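Local coordinates for kinesin-like protein Nod (Drosophila melanogaster, PDB 3DC4) that hydrolyses ATP and binds microtubules and their plus ends through its kinesin motor domain, and is required for distributive segregation of non-exchange chromosomes during meiosis, at residues L99-T104 / F308-S313; T106-S111 / I239-G244. One frame throughout, in Å; residues are numbered along the deposited sequence.

Contact 1 (L99-T104 / F308-S313); sequences LAYGQT and FLACIS. With ADP (adenosine-5'-diphosphate), chain C.
The ring of Y101 lies across A310, whose CA sits under one face, 4.0 Å from the ring centroid and 28° off its normal, a CH-pi contact. A310 CB comes 3.5 Å from Y101 CZ, while F308 CD1 meets Y101 CE1 obliquely and also touches CD2 of L99, whose side chain runs alongside. CG of Y101 stands between its backbone N and carbonyl carbon (chi1 75°), which folds the ring back over the neighbouring strand; F328 meets this ring edge-to-face and T325 O hydrogen-bonds its hydroxyl. Beneath the rings two parallel strands of the central kinesin sheet pair: L309 N gives to L99 O (2.7 Å), and L309 O takes Y101 N. The third bond, C311 N to Y101 O, is nearly straight at 172°. An alanine in place of Y101 would probably open a gap over A310, strip F308 of its contact with the ring and leave T325 O without its hydroxyl mate. At G102, the first glycine of the P-loop, a water takes over, accepting from Q103 N and donating to C311 O (2.7 Å). Direct backbone bonds thus give way to a water bridge that still satisfies Q103 N and C311 O where the nucleotide loop departs.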
ATOM      1  N   LEU A  99      -0.532  -1.615   0.980  1.00 14.97           N
ATOM      2  CA  LEU A  99      -0.144  -0.710   2.047  1.00 15.07           C
ATOM      3  C   LEU A  99       1.015  -1.184   2.902  1.00 14.10           C
ATOM      4  O   LEU A  99       0.995  -2.289   3.450  1.00 14.05           O
ATOM      5  CB  LEU A  99      -1.371  -0.423   2.923  1.00 17.60           C
ATOM      6  CG  LEU A  99      -1.254   0.482   4.148  1.00 20.84           C
ATOM      7  CD1 LEU A  99      -2.632   1.034   4.479  1.00 22.69           C
ATOM      8  CD2 LEU A  99      -0.680  -0.295   5.330  1.00 19.80           C
ATOM      9  N   ALA A 100       2.023  -0.326   3.012  1.00 11.95           N
ATOM     10  CA  ALA A 100       3.195  -0.629   3.814  1.00 13.13           C
ATOM     11  C   ALA A 100       3.037   0.098   5.142  1.00 15.30           C
ATOM     12  O   ALA A 100       2.653   1.276   5.194  1.00 14.64           O
ATOM     13  CB  ALA A 100       4.475  -0.148   3.106  1.00 13.16           C
ATOM     14  N   TYR A 101       3.332  -0.608   6.221  1.00 13.26           N
ATOM     15  CA  TYR A 101       3.237  -0.023   7.545  1.00 15.11           C
ATOM     16  C   TYR A 101       4.349  -0.595   8.401  1.00 15.00           C
ATOM     17  O   TYR A 101       4.987  -1.587   8.035  1.00 16.83           O
ATOM     18  CB  TYR A 101       1.885  -0.341   8.183  1.00 13.25           C
ATOM     19  CG  TYR A 101       1.741  -1.761   8.692  1.00 15.89           C
ATOM     20  CD1 TYR A 101       1.381  -2.805   7.832  1.00 12.63           C
ATOM     21  CD2 TYR A 101       1.924  -2.056  10.047  1.00 15.75           C
ATOM     22  CE1 TYR A 101       1.201  -4.109   8.321  1.00 14.95           C
ATOM     23  CE2 TYR A 101       1.746  -3.352  10.542  1.00 15.55           C
ATOM     24  CZ  TYR A 101       1.383  -4.374   9.675  1.00 14.00           C
ATOM     25  OH  TYR A 101       1.182  -5.654  10.142  1.00 16.03           O
ATOM     26  N   GLY A 102       4.583   0.038   9.542  1.00 16.52           N
ATOM     27  CA  GLY A 102       5.625  -0.433  10.421  1.00 16.78           C
ATOM     28  C   GLY A 102       6.507   0.710  10.866  1.00 18.30           C
ATOM     29  O   GLY A 102       6.323   1.850  10.446  1.00 17.17           O
ATOM     30  N   GLN A 103       7.487   0.384  11.697  1.00 18.05           N
ATOM     31  CA  GLN A 103       8.423   1.353  12.254  1.00 20.17           C
ATOM     32  C   GLN A 103       9.257   2.141  11.243  1.00 20.09           C
ATOM     33  O   GLN A 103       9.665   1.621  10.209  1.00 18.59           O
ATOM     34  CB  GLN A 103       9.361   0.626  13.219  1.00 19.82           C
ATOM     35  CG  GLN A 103      10.233   1.518  14.065  1.00 20.13           C
ATOM     36  CD  GLN A 103      11.247   0.727  14.883  1.00 20.98           C
ATOM     37  OE1 GLN A 103      11.923   1.280  15.748  1.00 23.62           O
ATOM     38  NE2 GLN A 103      11.355  -0.570  14.612  1.00 17.72           N
ATOM     39  N   THR A 104       9.543   3.396  11.575  1.00 19.55           N
ATOM     40  CA  THR A 104      10.350   4.222  10.698  1.00 21.07           C
ATOM     41  C   THR A 104      11.700   3.550  10.495  1.00 20.66           C
ATOM     42  O   THR A 104      12.272   2.985  11.431  1.00 20.03           O
ATOM     43  CB  THR A 104      10.574   5.622  11.294  1.00 22.10           C
ATOM     44  OG1 THR A 104       9.310   6.268  11.476  1.00 21.88           O
ATOM     45  CG2 THR A 104      11.435   6.464  10.365  1.00 22.42           C
ATOM     46  N   PHE A 308      -1.424  -6.012   2.796  1.00 13.11           N
ATOM     47  CA  PHE A 308      -0.612  -5.368   3.829  1.00 14.42           C
ATOM     48  C   PHE A 308       0.835  -5.797   3.720  1.00 14.60           C
ATOM     49  O   PHE A 308       1.116  -6.973   3.493  1.00 15.19           O
ATOM     50  CB  PHE A 308      -1.082  -5.783   5.226  1.00 16.38           C
ATOM     51  CG  PHE A 308      -2.376  -5.171   5.653  1.00 16.77           C
ATOM     52  CD1 PHE A 308      -2.391  -3.924   6.274  1.00 19.65           C
ATOM     53  CD2 PHE A 308      -3.572  -5.857   5.484  1.00 19.79           C
ATOM     54  CE1 PHE A 308      -3.584  -3.376   6.733  1.00 19.59           C
ATOM     55  CE2 PHE A 308      -4.772  -5.320   5.938  1.00 17.26           C
ATOM     56  CZ  PHE A 308      -4.776  -4.071   6.565  1.00 17.42           C
ATOM     57  N   LEU A 309       1.751  -4.855   3.890  1.00 13.66           N
ATOM     58  CA  LEU A 309       3.170  -5.178   3.876  1.00 13.90           C
ATOM     59  C   LEU A 309       3.732  -4.635   5.174  1.00 13.79           C
ATOM     60  O   LEU A 309       3.916  -3.420   5.326  1.00 15.04           O
ATOM     61  CB  LEU A 309       3.904  -4.539   2.692  1.00 14.35           C
ATOM     62  CG  LEU A 309       5.421  -4.800   2.649  1.00 15.62           C
ATOM     63  CD1 LEU A 309       5.699  -6.302   2.569  1.00 16.81           C
ATOM     64  CD2 LEU A 309       6.026  -4.106   1.424  1.00 18.94           C
ATOM     65  N   ALA A 310       3.963  -5.536   6.123  1.00 12.96           N
ATOM     66  CA  ALA A 310       4.523  -5.172   7.425  1.00 13.56           C
ATOM     67  C   ALA A 310       6.027  -5.170   7.285  1.00 13.12           C
ATOM     68  O   ALA A 310       6.620  -6.181   6.934  1.00 14.77           O
ATOM     69  CB  ALA A 310       4.124  -6.200   8.479  1.00 14.00           C
ATOM     70  N   CYS A 311       6.642  -4.031   7.539  1.00 12.53           N
ATOM     71  CA  CYS A 311       8.085  -3.936   7.457  1.00 13.37           C
ATOM     72  C   CYS A 311       8.579  -3.936   8.894  1.00 14.62           C
ATOM     73  O   CYS A 311       8.071  -3.173   9.716  1.00 13.76           O
ATOM     74  CB  CYS A 311       8.491  -2.636   6.760  1.00 14.88           C
ATOM     75  SG  CYS A 311       8.023  -2.588   4.956  1.00 17.87           S
ATOM     76  N   ILE A 312       9.566  -4.779   9.187  1.00 14.26           N
ATOM     77  CA  ILE A 312      10.102  -4.899  10.542  1.00 13.61           C
ATOM     78  C   ILE A 312      11.616  -4.859  10.625  1.00 14.61           C
ATOM     79  O   ILE A 312      12.324  -5.297   9.720  1.00 15.65           O
ATOM     80  CB  ILE A 312       9.654  -6.216  11.194  1.00 12.36           C
ATOM     81  CG1 ILE A 312      10.153  -7.406  10.364  1.00 12.68           C
ATOM     82  CG2 ILE A 312       8.133  -6.244  11.315  1.00 11.59           C
ATOM     83  CD1 ILE A 312       9.821  -8.771  10.957  1.00 15.01           C
ATOM     84  N   SER A 313      12.090  -4.333  11.744  1.00 15.99           N
ATOM     85  CA  SER A 313      13.508  -4.236  12.016  1.00 18.00           C
ATOM     86  C   SER A 313      13.998  -5.567  12.583  1.00 16.17           C
ATOM     87  O   SER A 313      13.278  -6.243  13.318  1.00 17.71           O
ATOM     88  CB  SER A 313      13.754  -3.131  13.041  1.00 18.34           C
ATOM     89  OG  SER A 313      15.113  -3.098  13.410  1.00 18.66           O
TER
HETATM   90  PB  ADP C 401      11.008   3.805   6.021  1.00 21.61           P
HETATM   91  O1B ADP C 401      10.172   2.700   6.526  1.00 20.88           O
HETATM   92  O2B ADP C 401      10.324   4.413   4.748  1.00 21.88           O
HETATM   93  O3B ADP C 401      11.114   4.921   7.272  1.00 19.39           O
HETATM   94  PA  ADP C 401      13.024   3.502   4.166  1.00 26.15           P
HETATM   95  O1A ADP C 401      12.105   2.884   3.231  1.00 25.77           O
HETATM   96  O2A ADP C 401      13.118   5.065   3.929  1.00 28.02           O
HETATM   97  O3A ADP C 401      12.486   3.200   5.694  1.00 24.15           O
HETATM   98  O5' ADP C 401      14.454   2.795   4.044  1.00 29.16           O
HETATM   99  C5' ADP C 401      15.383   3.420   4.940  1.00 28.72           C
HETATM  100  C4' ADP C 401      16.797   3.209   4.393  1.00 28.12           C
HETATM  101  O4' ADP C 401      17.116   1.797   4.324  1.00 26.35           O
HETATM  102  C3' ADP C 401      16.921   3.774   2.928  1.00 28.74           C
HETATM  103  O3' ADP C 401      18.278   3.996   2.569  1.00 34.17           O
HETATM  104  C2' ADP C 401      16.591   2.437   2.144  1.00 27.58           C
HETATM  105  O2' ADP C 401      17.169   2.463   0.830  1.00 28.13           O
HETATM  106  C1' ADP C 401      17.331   1.355   2.975  1.00 27.17           C
HETATM  107  N9  ADP C 401      16.703   0.047   2.794  1.00 26.24           N
HETATM  108  C8  ADP C 401      15.547  -0.391   3.399  1.00 22.73           C
HETATM  109  N7  ADP C 401      15.186  -1.558   2.914  1.00 24.03           N
HETATM  110  C5  ADP C 401      16.192  -2.024   2.129  1.00 24.49           C
HETATM  111  C6  ADP C 401      16.397  -3.182   1.337  1.00 23.87           C
HETATM  112  N6  ADP C 401      15.520  -4.249   1.419  1.00 24.96           N
HETATM  113  N1  ADP C 401      17.481  -3.239   0.526  1.00 24.86           N
HETATM  114  C2  ADP C 401      18.408  -2.277   0.538  1.00 24.24           C
HETATM  115  N3  ADP C 401      18.250  -1.159   1.240  1.00 26.18           N
HETATM  116  C4  ADP C 401      17.158  -0.969   1.995  1.00 25.16           C
HETATM  117  O   HOH W   1       7.797  -2.413  12.269  1.00 12.54           O

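Contact 2 (T106-S111 / I239-G244). With MG (magnesium ion), chain B; ADP (adenosine-5'-diphosphate), chain C.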
ATOM      1  N   THR A 106      12.316   0.931   8.433  1.00 18.29           N
ATOM      2  CA  THR A 106      12.220  -0.498   8.153  1.00 18.94           C
ATOM      3  C   THR A 106      12.047  -0.839   6.673  1.00 16.90           C
ATOM      4  O   THR A 106      11.854  -2.004   6.325  1.00 18.83           O
ATOM      5  CB  THR A 106      11.067  -1.125   8.959  1.00 16.91           C
ATOM      6  OG1 THR A 106       9.849  -0.429   8.664  1.00 16.93           O
ATOM      7  CG2 THR A 106      11.354  -1.030  10.459  1.00 16.98           C
ATOM      8  N   GLY A 107      12.099   0.171   5.808  1.00 16.71           N
ATOM      9  CA  GLY A 107      11.984  -0.081   4.381  1.00 17.70           C
ATOM     10  C   GLY A 107      10.644   0.146   3.700  1.00 16.89           C
ATOM     11  O   GLY A 107      10.458  -0.293   2.564  1.00 15.28           O
ATOM     12  N   LYS A 108       9.708   0.817   4.363  1.00 15.64           N
ATOM     13  CA  LYS A 108       8.404   1.065   3.756  1.00 16.37           C
ATOM     14  C   LYS A 108       8.524   1.843   2.441  1.00 17.22           C
ATOM     15  O   LYS A 108       8.071   1.373   1.394  1.00 16.29           O
ATOM     16  CB  LYS A 108       7.500   1.827   4.737  1.00 16.39           C
ATOM     17  CG  LYS A 108       7.201   1.068   6.034  1.00 17.51           C
ATOM     18  CD  LYS A 108       6.207   1.809   6.944  1.00 20.92           C
ATOM     19  CE  LYS A 108       6.737   3.167   7.389  1.00 20.25           C
ATOM     20  NZ  LYS A 108       8.010   3.085   8.127  1.00 21.47           N
ATOM     21  N   SER A 109       9.143   3.018   2.484  1.00 16.76           N
ATOM     22  CA  SER A 109       9.291   3.845   1.282  1.00 17.48           C
ATOM     23  C   SER A 109      10.106   3.133   0.214  1.00 16.48           C
ATOM     24  O   SER A 109       9.787   3.197  -0.973  1.00 16.39           O
ATOM     25  CB  SER A 109       9.953   5.173   1.645  1.00 17.71           C
ATOM     26  OG  SER A 109       9.109   5.898   2.510  1.00 18.30           O
ATOM     27  N   TYR A 110      11.160   2.454   0.650  1.00 15.44           N
ATOM     28  CA  TYR A 110      12.012   1.695  -0.254  1.00 15.52           C
ATOM     29  C   TYR A 110      11.187   0.633  -0.987  1.00 15.09           C
ATOM     30  O   TYR A 110      11.248   0.535  -2.214  1.00 13.55           O
ATOM     31  CB  TYR A 110      13.138   1.017   0.544  1.00 15.34           C
ATOM     32  CG  TYR A 110      13.984   0.060  -0.266  1.00 17.32           C
ATOM     33  CD1 TYR A 110      15.051   0.522  -1.035  1.00 17.95           C
ATOM     34  CD2 TYR A 110      13.708  -1.309  -0.275  1.00 18.40           C
ATOM     35  CE1 TYR A 110      15.828  -0.356  -1.786  1.00 19.71           C
ATOM     36  CE2 TYR A 110      14.474  -2.192  -1.030  1.00 17.61           C
ATOM     37  CZ  TYR A 110      15.534  -1.708  -1.780  1.00 18.72           C
ATOM     38  OH  TYR A 110      16.302  -2.570  -2.520  1.00 20.34           O
ATOM     39  N   SER A 111      10.404  -0.138  -0.234  1.00 14.40           N
ATOM     40  CA  SER A 111       9.581  -1.217  -0.798  1.00 14.57           C
ATOM     41  C   SER A 111       8.495  -0.731  -1.755  1.00 14.14           C
ATOM     42  O   SER A 111       8.267  -1.327  -2.807  1.00 12.47           O
ATOM     43  CB  SER A 111       8.924  -2.024   0.335  1.00 16.42           C
ATOM     44  OG  SER A 111       9.897  -2.685   1.122  1.00 16.44           O
ATOM     45  N   ILE A 239      -1.073   2.788  -3.723  1.00 12.88           N
ATOM     46  CA  ILE A 239       0.193   2.421  -3.122  1.00 15.25           C
ATOM     47  C   ILE A 239       0.298   3.315  -1.901  1.00 16.06           C
ATOM     48  O   ILE A 239       0.519   4.530  -2.012  1.00 16.82           O
ATOM     49  CB  ILE A 239       1.372   2.682  -4.081  1.00 15.34           C
ATOM     50  CG1 ILE A 239       1.189   1.839  -5.348  1.00 17.75           C
ATOM     51  CG2 ILE A 239       2.691   2.320  -3.409  1.00 16.70           C
ATOM     52  CD1 ILE A 239       1.056   0.345  -5.084  1.00 16.87           C
ATOM     53  N   VAL A 240       0.115   2.711  -0.734  1.00 13.80           N
ATOM     54  CA  VAL A 240       0.143   3.456   0.515  1.00 15.60           C
ATOM     55  C   VAL A 240       1.413   3.253   1.332  1.00 14.84           C
ATOM     56  O   VAL A 240       1.826   2.126   1.593  1.00 15.07           O
ATOM     57  CB  VAL A 240      -1.066   3.073   1.376  1.00 15.04           C
ATOM     58  CG1 VAL A 240      -1.179   4.017   2.555  1.00 19.46           C
ATOM     59  CG2 VAL A 240      -2.325   3.101   0.521  1.00 18.53           C
ATOM     60  N   ASP A 241       2.010   4.367   1.737  1.00 14.87           N
ATOM     61  CA  ASP A 241       3.239   4.369   2.517  1.00 17.97           C
ATOM     62  C   ASP A 241       2.906   5.145   3.793  1.00 18.97           C
ATOM     63  O   ASP A 241       2.933   6.378   3.808  1.00 18.99           O
ATOM     64  CB  ASP A 241       4.321   5.079   1.703  1.00 19.54           C
ATOM     65  CG  ASP A 241       5.677   5.060   2.367  1.00 20.93           C
ATOM     66  OD1 ASP A 241       6.575   5.755   1.849  1.00 22.75           O
ATOM     67  OD2 ASP A 241       5.869   4.363   3.384  1.00 22.58           O
ATOM     68  N   LEU A 242       2.561   4.428   4.857  1.00 18.21           N
ATOM     69  CA  LEU A 242       2.197   5.073   6.113  1.00 20.42           C
ATOM     70  C   LEU A 242       3.398   5.591   6.889  1.00 21.94           C
ATOM     71  O   LEU A 242       4.523   5.121   6.705  1.00 24.32           O
ATOM     72  CB  LEU A 242       1.384   4.105   6.974  1.00 20.51           C
ATOM     73  CG  LEU A 242       0.086   3.638   6.318  1.00 21.28           C
ATOM     74  CD1 LEU A 242      -0.667   2.759   7.295  1.00 20.86           C
ATOM     75  CD2 LEU A 242      -0.770   4.849   5.918  1.00 21.81           C
ATOM     76  N   ALA A 243       3.150   6.569   7.752  1.00 22.43           N
ATOM     77  CA  ALA A 243       4.209   7.150   8.569  1.00 23.57           C
ATOM     78  C   ALA A 243       4.630   6.105   9.601  1.00 23.47           C
ATOM     79  O   ALA A 243       3.988   5.064   9.725  1.00 24.52           O
ATOM     80  CB  ALA A 243       3.701   8.410   9.268  1.00 24.06           C
ATOM     81  N   GLY A 244       5.692   6.383  10.349  1.00 22.77           N
ATOM     82  CA  GLY A 244       6.151   5.428  11.343  1.00 23.71           C
ATOM     83  C   GLY A 244       5.071   5.066  12.339  1.00 21.70           C
ATOM     84  O   GLY A 244       4.324   5.927  12.807  1.00 24.32           O
TER
HETATM   85 MG    MG B 402       9.287   6.429   4.584  1.00 33.76          MG
HETATM   86  PB  ADP C 401      11.008   3.805   6.021  1.00 21.61           P
HETATM   87  O1B ADP C 401      10.172   2.700   6.526  1.00 20.88           O
HETATM   88  O2B ADP C 401      10.324   4.413   4.748  1.00 21.88           O
HETATM   89  O3B ADP C 401      11.114   4.921   7.272  1.00 19.39           O
HETATM   90  PA  ADP C 401      13.024   3.502   4.166  1.00 26.15           P
HETATM   91  O1A ADP C 401      12.105   2.884   3.231  1.00 25.77           O
HETATM   92  O2A ADP C 401      13.118   5.065   3.929  1.00 28.02           O
HETATM   93  O3A ADP C 401      12.486   3.200   5.694  1.00 24.15           O
HETATM   94  O5' ADP C 401      14.454   2.795   4.044  1.00 29.16           O
HETATM   95  C5' ADP C 401      15.383   3.420   4.940  1.00 28.72           C
HETATM   96  C4' ADP C 401      16.797   3.209   4.393  1.00 28.12           C
HETATM   97  O4' ADP C 401      17.116   1.797   4.324  1.00 26.35           O
HETATM   98  C3' ADP C 401      16.921   3.774   2.928  1.00 28.74           C
HETATM   99  O3' ADP C 401      18.278   3.996   2.569  1.00 34.17           O
HETATM  100  C2' ADP C 401      16.591   2.437   2.144  1.00 27.58           C
HETATM  101  O2' ADP C 401      17.169   2.463   0.830  1.00 28.13           O
HETATM  102  C1' ADP C 401      17.331   1.355   2.975  1.00 27.17           C
HETATM  103  N9  ADP C 401      16.703   0.047   2.794  1.00 26.24           N
HETATM  104  C8  ADP C 401      15.547  -0.391   3.399  1.00 22.73           C
HETATM  105  N7  ADP C 401      15.186  -1.558   2.914  1.00 24.03           N
HETATM  106  C5  ADP C 401      16.192  -2.024   2.129  1.00 24.49           C
HETATM  107  C6  ADP C 401      16.397  -3.182   1.337  1.00 23.87           C
HETATM  108  N6  ADP C 401      15.520  -4.249   1.419  1.00 24.96           N
HETATM  109  N1  ADP C 401      17.481  -3.239   0.526  1.00 24.86           N
HETATM  110  C2  ADP C 401      18.408  -2.277   0.538  1.00 24.24           C
HETATM  111  N3  ADP C 401      18.250  -1.159   1.240  1.00 26.18           N
HETATM  112  C4  ADP C 401      17.158  -0.969   1.995  1.00 25.16           C
HETATM  113  O   HOH W   2       7.312   5.343   5.170  1.00 30.98           O
HETATM  114  O   HOH W   3      10.035   7.068   6.729  1.00 27.91           O
HETATM  115  O   HOH W   4      11.622   6.969   4.135  1.00 29.15           O
HETATM  116  O   HOH W   5       8.586   8.584   4.074  1.00 33.44           O
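S109 and D241 meet at the tight centre of this contact: S109 OG donates to the syn lone pair of D241 OD1 (2.6 Å) and binds the magnesium ion at 2.1 Å. With D241 CG anti to its own backbone N (chi1 -176°), the carboxylate reaches the start of helix 108-112. Its other oxygen, OD2, rests 3.3 Å from K108 CB and accepts a hydrogen bond from a magnesium-bound water, so D241 is a second-shell residue of the metal, positioning S109 OG and that water. K108 turns away from that carboxylate: bends at chi3 and chi4 swing its CE to 3.0 Å from L242 O and its NZ to 2.7 Å from ADP O1B, with G102 O as a further acceptor. Together these are the Walker A P-loop, with its lysine and serine, and the aspartate of the DLAG sequence, which corresponds to kinesin switch II. The amides of K108 and S109 grip beta-phosphate oxygens, while that of Y110 holds O1A and its ring lies offset over the adenine, C5 being 3.5 Å above the ring plane. Farther along, the packing thins: A243 and G244 approach K108 only distantly, G244 CA standing 4.4 Å from NZ. Around the magnesium ion, four waters complete the shell with S109 OG and ADP O2B, and the one on D241 OD2 also donates to L242 O.

How the contacts relate
Followed from the N terminus, the chain, after earlier strands of the same sheet, runs along strand 96-101, passes through the P-loop and turns into helix 108-112, so the first segments of both contacts follow one another with one residue between. Contact 2 closes first, when strand 234-241 returns to bring 239-244 up to 106-111. Contact 1 closes later, when strand 305-312 arrives beside 99-104; the smaller loop therefore lies wholly within the larger, without crossing. Strand 96-101 runs between the two returning strands, and A100 probably joins V240 and L242 through its backbone. The pair thus ties the sheet, the P-loop and residues 242-244 beyond D241 together around ADP.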